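Glycerol-3-phosphate dehydrogenase [NAD(+)] (Dunaliella salina, PDB 6IUY) probably catalyses the NAD-dependent interconversion of sn-glycerol 3-phosphate and dihydroxyacetone phosphate, and carries a haloacid dehalogenase-like domain that binds magnesium. Local coordinates at residues 356-364 with 392-400. Numbering follows the deposited sequence.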
ATOM      1  N   MET A 356     -17.524   7.719 -23.019  1.00 42.77           N
ATOM      2  CA  MET A 356     -16.272   8.424 -23.289  1.00 41.85           C
ATOM      3  C   MET A 356     -15.764   8.164 -24.681  1.00 45.84           C
ATOM      4  O   MET A 356     -15.212   9.069 -25.312  1.00 38.75           O
ATOM      5  CB  MET A 356     -15.196   8.044 -22.281  1.00 39.02           C
ATOM      6  CG  MET A 356     -15.184   8.988 -21.095  1.00 41.95           C
ATOM      7  SD  MET A 356     -14.705  10.653 -21.585  1.00 47.21           S
ATOM      8  CE  MET A 356     -15.280  11.522 -20.180  1.00 41.32           C
ATOM      9  N   HIS A 357     -15.948   6.938 -25.158  1.00 42.61           N
ATOM     10  CA  HIS A 357     -15.472   6.590 -26.488  1.00 43.93           C
ATOM     11  C   HIS A 357     -16.172   7.456 -27.549  1.00 46.37           C
ATOM     12  O   HIS A 357     -15.522   8.033 -28.421  1.00 47.81           O
ATOM     13  CB  HIS A 357     -15.699   5.106 -26.765  1.00 44.61           C
ATOM     14  CG  HIS A 357     -15.136   4.644 -28.077  1.00 49.77           C
ATOM     15  ND1 HIS A 357     -13.796   4.690 -28.365  1.00 54.73           N
ATOM     16  CD2 HIS A 357     -15.745   4.115 -29.165  1.00 55.66           C
ATOM     17  CE1 HIS A 357     -13.592   4.211 -29.585  1.00 51.74           C
ATOM     18  NE2 HIS A 357     -14.755   3.856 -30.086  1.00 56.31           N
ATOM     19  N   GLY A 358     -17.494   7.561 -27.452  1.00 43.36           N
ATOM     20  CA  GLY A 358     -18.275   8.368 -28.380  1.00 45.07           C
ATOM     21  C   GLY A 358     -17.908   9.838 -28.303  1.00 47.24           C
ATOM     22  O   GLY A 358     -17.834  10.520 -29.329  1.00 48.76           O
ATOM     23  N   ILE A 359     -17.659  10.327 -27.091  1.00 42.61           N
ATOM     24  CA  ILE A 359     -17.268  11.715 -26.888  1.00 43.19           C
ATOM     25  C   ILE A 359     -15.916  12.002 -27.553  1.00 45.93           C
ATOM     26  O   ILE A 359     -15.766  13.018 -28.236  1.00 42.31           O
ATOM     27  CB  ILE A 359     -17.210  12.060 -25.395  1.00 41.94           C
ATOM     28  CG1 ILE A 359     -18.622  12.095 -24.815  1.00 43.07           C
ATOM     29  CG2 ILE A 359     -16.565  13.393 -25.171  1.00 40.30           C
ATOM     30  CD1 ILE A 359     -18.651  12.045 -23.308  1.00 45.40           C
ATOM     31  N   CYS A 360     -14.946  11.101 -27.399  1.00 44.65           N
ATOM     32  CA  CYS A 360     -13.641  11.299 -28.029  1.00 41.45           C
ATOM     33  C   CYS A 360     -13.766  11.233 -29.559  1.00 48.50           C
ATOM     34  O   CYS A 360     -13.159  12.038 -30.266  1.00 43.35           O
ATOM     35  CB  CYS A 360     -12.610  10.271 -27.524  1.00 42.67           C
ATOM     36  SG  CYS A 360     -12.062  10.496 -25.770  1.00 47.74           S
ATOM     37  N   LYS A 361     -14.545  10.281 -30.073  1.00 48.33           N
ATOM     38  CA  LYS A 361     -14.765  10.185 -31.511  1.00 44.37           C
ATOM     39  C   LYS A 361     -15.380  11.473 -32.096  1.00 45.62           C
ATOM     40  O   LYS A 361     -15.005  11.890 -33.180  1.00 49.96           O
ATOM     41  CB  LYS A 361     -15.667   8.994 -31.852  1.00 47.66           C
ATOM     42  CG  LYS A 361     -14.955   7.651 -32.000  1.00 50.55           C
ATOM     43  CD  LYS A 361     -15.946   6.577 -32.499  1.00 63.01           C
ATOM     44  CE  LYS A 361     -17.267   6.624 -31.703  1.00 67.66           C
ATOM     45  NZ  LYS A 361     -18.326   5.664 -32.150  1.00 67.87           N
ATOM     46  N   GLN A 362     -16.333  12.083 -31.390  1.00 45.82           N
ATOM     47  CA  GLN A 362     -16.942  13.340 -31.826  1.00 44.20           C
ATOM     48  C   GLN A 362     -15.914  14.452 -31.881  1.00 49.47           C
ATOM     49  O   GLN A 362     -15.873  15.196 -32.843  1.00 47.86           O
ATOM     50  CB  GLN A 362     -18.078  13.784 -30.901  1.00 41.09           C
ATOM     51  CG  GLN A 362     -19.373  12.991 -31.001  1.00 48.36           C
ATOM     52  CD  GLN A 362     -20.445  13.511 -30.038  1.00 49.98           C
ATOM     53  OE1 GLN A 362     -20.722  14.718 -29.974  1.00 51.06           O
ATOM     54  NE2 GLN A 362     -21.047  12.597 -29.279  1.00 53.62           N
ATOM     55  N   LEU A 363     -15.107  14.585 -30.828  1.00 46.77           N
ATOM     56  CA  LEU A 363     -14.089  15.631 -30.780  1.00 48.39           C
ATOM     57  C   LEU A 363     -12.993  15.464 -31.838  1.00 48.86           C
ATOM     58  O   LEU A 363     -12.437  16.460 -32.312  1.00 51.13           O
ATOM     59  CB  LEU A 363     -13.445  15.685 -29.392  1.00 47.01           C
ATOM     60  CG  LEU A 363     -14.342  16.136 -28.242  1.00 45.69           C
ATOM     61  CD1 LEU A 363     -13.611  15.971 -26.926  1.00 42.34           C
ATOM     62  CD2 LEU A 363     -14.801  17.582 -28.426  1.00 38.30           C
ATOM     63  N   ALA A 364     -12.662  14.217 -32.171  1.00 39.84           N
ATOM     64  CA  ALA A 364     -11.662  13.909 -33.190  1.00 44.14           C
ATOM     65  C   ALA A 364     -12.130  14.408 -34.558  1.00 47.87           C
ATOM     66  O   ALA A 364     -11.466  15.239 -35.191  1.00 45.28           O
ATOM     67  CB  ALA A 364     -11.386  12.398 -33.243  1.00 41.73           C
ATOM     68  N   ILE A 392      -9.323   5.361 -19.753  1.00 44.15           N
ATOM     69  CA  ILE A 392      -9.726   6.593 -20.400  1.00 42.83           C
ATOM     70  C   ILE A 392      -8.520   7.407 -20.875  1.00 48.24           C
ATOM     71  O   ILE A 392      -8.549   7.982 -21.971  1.00 43.41           O
ATOM     72  CB  ILE A 392     -10.590   7.453 -19.493  1.00 43.31           C
ATOM     73  CG1 ILE A 392     -11.752   6.617 -18.965  1.00 37.78           C
ATOM     74  CG2 ILE A 392     -11.115   8.684 -20.285  1.00 39.76           C
ATOM     75  CD1 ILE A 392     -12.374   5.728 -20.041  1.00 43.11           C
ATOM     76  N   SER A 393      -7.457   7.445 -20.079  1.00 42.91           N
ATOM     77  CA  SER A 393      -6.314   8.262 -20.451  1.00 43.91           C
ATOM     78  C   SER A 393      -5.639   7.703 -21.711  1.00 45.27           C
ATOM     79  O   SER A 393      -5.114   8.461 -22.524  1.00 45.43           O
ATOM     80  CB  SER A 393      -5.313   8.365 -19.305  1.00 42.78           C
ATOM     81  OG  SER A 393      -4.370   7.310 -19.365  1.00 44.52           O
ATOM     82  N   GLN A 394      -5.675   6.387 -21.894  1.00 43.96           N
ATOM     83  CA  GLN A 394      -5.101   5.816 -23.102  1.00 44.02           C
ATOM     84  C   GLN A 394      -6.023   6.091 -24.278  1.00 48.61           C
ATOM     85  O   GLN A 394      -5.574   6.190 -25.413  1.00 49.92           O
ATOM     86  CB  GLN A 394      -4.864   4.306 -22.964  1.00 44.94           C
ATOM     87  CG  GLN A 394      -4.089   3.882 -21.710  1.00 45.22           C
ATOM     88  CD  GLN A 394      -4.042   2.368 -21.556  1.00 43.97           C
ATOM     89  OE1 GLN A 394      -5.075   1.706 -21.430  1.00 45.76           O
ATOM     90  NE2 GLN A 394      -2.845   1.811 -21.603  1.00 44.51           N
ATOM     91  N   MET A 395      -7.316   6.207 -23.999  1.00 44.10           N
ATOM     92  CA  MET A 395      -8.309   6.459 -25.030  1.00 45.93           C
ATOM     93  C   MET A 395      -8.154   7.872 -25.568  1.00 47.74           C
ATOM     94  O   MET A 395      -8.249   8.105 -26.769  1.00 46.30           O
ATOM     95  CB  MET A 395      -9.716   6.256 -24.476  1.00 46.39           C
ATOM     96  CG  MET A 395     -10.810   6.601 -25.453  1.00 44.91           C
ATOM     97  SD  MET A 395     -12.428   6.572 -24.662  1.00 48.87           S
ATOM     98  CE  MET A 395     -12.582   4.841 -24.262  1.00 41.15           C
ATOM     99  N   VAL A 396      -7.886   8.811 -24.669  1.00 43.13           N
ATOM    100  CA  VAL A 396      -7.747  10.201 -25.049  1.00 44.94           C
ATOM    101  C   VAL A 396      -6.496  10.422 -25.884  1.00 51.03           C
ATOM    102  O   VAL A 396      -6.521  11.139 -26.893  1.00 47.44           O
ATOM    103  CB  VAL A 396      -7.716  11.103 -23.821  1.00 44.55           C
ATOM    104  CG1 VAL A 396      -7.209  12.500 -24.193  1.00 43.80           C
ATOM    105  CG2 VAL A 396      -9.101  11.161 -23.194  1.00 38.26           C
ATOM    106  N   SER A 397      -5.405   9.790 -25.474  1.00 47.75           N
ATOM    107  CA  SER A 397      -4.143   9.908 -26.194  1.00 49.77           C
ATOM    108  C   SER A 397      -4.245   9.330 -27.597  1.00 50.28           C
ATOM    109  O   SER A 397      -3.874   9.974 -28.568  1.00 55.30           O
ATOM    110  CB  SER A 397      -3.016   9.210 -25.420  1.00 51.42           C
ATOM    111  OG  SER A 397      -2.730   9.914 -24.223  1.00 56.52           O
ATOM    112  N   ARG A 398      -4.750   8.111 -27.701  1.00 44.72           N
ATOM    113  CA  ARG A 398      -4.832   7.452 -28.983  1.00 47.83           C
ATOM    114  C   ARG A 398      -5.757   8.175 -29.968  1.00 52.95           C
ATOM    115  O   ARG A 398      -5.433   8.300 -31.141  1.00 50.31           O
ATOM    116  CB  ARG A 398      -5.295   6.006 -28.804  1.00 45.52           C
ATOM    117  CG  ARG A 398      -5.609   5.311 -30.126  1.00 51.52           C
ATOM    118  CD  ARG A 398      -5.891   3.839 -29.923  1.00 61.91           C
ATOM    119  NE  ARG A 398      -4.724   3.155 -29.368  1.00 71.40           N
ATOM    120  CZ  ARG A 398      -3.756   2.624 -30.109  1.00 71.71           C
ATOM    121  NH1 ARG A 398      -3.823   2.698 -31.434  1.00 71.26           N
ATOM    122  NH2 ARG A 398      -2.726   2.023 -29.529  1.00 68.03           N
ATOM    123  N   ILE A 399      -6.907   8.647 -29.500  1.00 51.00           N
ATOM    124  CA  ILE A 399      -7.917   9.168 -30.412  1.00 51.48           C
ATOM    125  C   ILE A 399      -7.764  10.669 -30.672  1.00 52.24           C
ATOM    126  O   ILE A 399      -8.030  11.130 -31.770  1.00 51.36           O
ATOM    127  CB  ILE A 399      -9.328   8.914 -29.888  1.00 48.23           C
ATOM    128  CG1 ILE A 399      -9.672   7.425 -29.982  1.00 47.69           C
ATOM    129  CG2 ILE A 399     -10.323   9.760 -30.668  1.00 42.86           C
ATOM    130  CD1 ILE A 399     -10.921   7.036 -29.191  1.00 44.99           C
ATOM    131  N   LEU A 400      -7.331  11.413 -29.662  1.00 43.09           N
ATOM    132  CA  LEU A 400      -7.187  12.849 -29.774  1.00 42.86           C
ATOM    133  C   LEU A 400      -5.737  13.280 -29.946  1.00 47.51           C
ATOM    134  O   LEU A 400      -5.467  14.450 -30.225  1.00 48.62           O
ATOM    135  CB  LEU A 400      -7.787  13.536 -28.543  1.00 45.11           C
ATOM    136  CG  LEU A 400      -9.306  13.353 -28.424  1.00 45.28           C
ATOM    137  CD1 LEU A 400      -9.834  13.989 -27.141  1.00 42.46           C
ATOM    138  CD2 LEU A 400      -9.970  13.961 -29.650  1.00 46.80           C
TER
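Cys-360 of helix 356-364 is a knob in a hole on helix 392-400, formed by Met-395, Val-396, Ile-399 and Leu-400. With SG anti to the carbonyl carbon (chi1 -70°), the sulfur meets Val-396 CG2 at 4.0 Å and lies close to Met-395 SD, while CB rests on both methyl ends of Ile-399. Ile-399 is the knob in return, held by His-357, Cys-360, Lys-361 and Ala-364. Its two branches divide the work. CG2 packs on Ala-364 CB at 3.8 Å. CD1 reaches the His-357 ring obliquely, 3.8 Å from ND1, and the two side chains cross at about a right angle. This buries ND1 without a polar partner. Met-395 extends to SD and then bends (chi3 -66°). SD comes 3.5 Å from His-357 CA and lies at the edge of the imidazole, while CE touches His-357 CB. At the other end, Leu-400 CD2 lies against Leu-363 CB (3.9 Å) and the backbone of Ala-364. The side chains of Met-356, Leu-363, Val-396 and Leu-400 all touch Phe-349 of strand 346-349. The helix axes run nearly parallel, 22° apart and 9.5 Å at closest approach. Both helices connect neighbouring parallel strands, 346-349, 374-377 and 404-408, of the Rossmann-type domain that binds NAD.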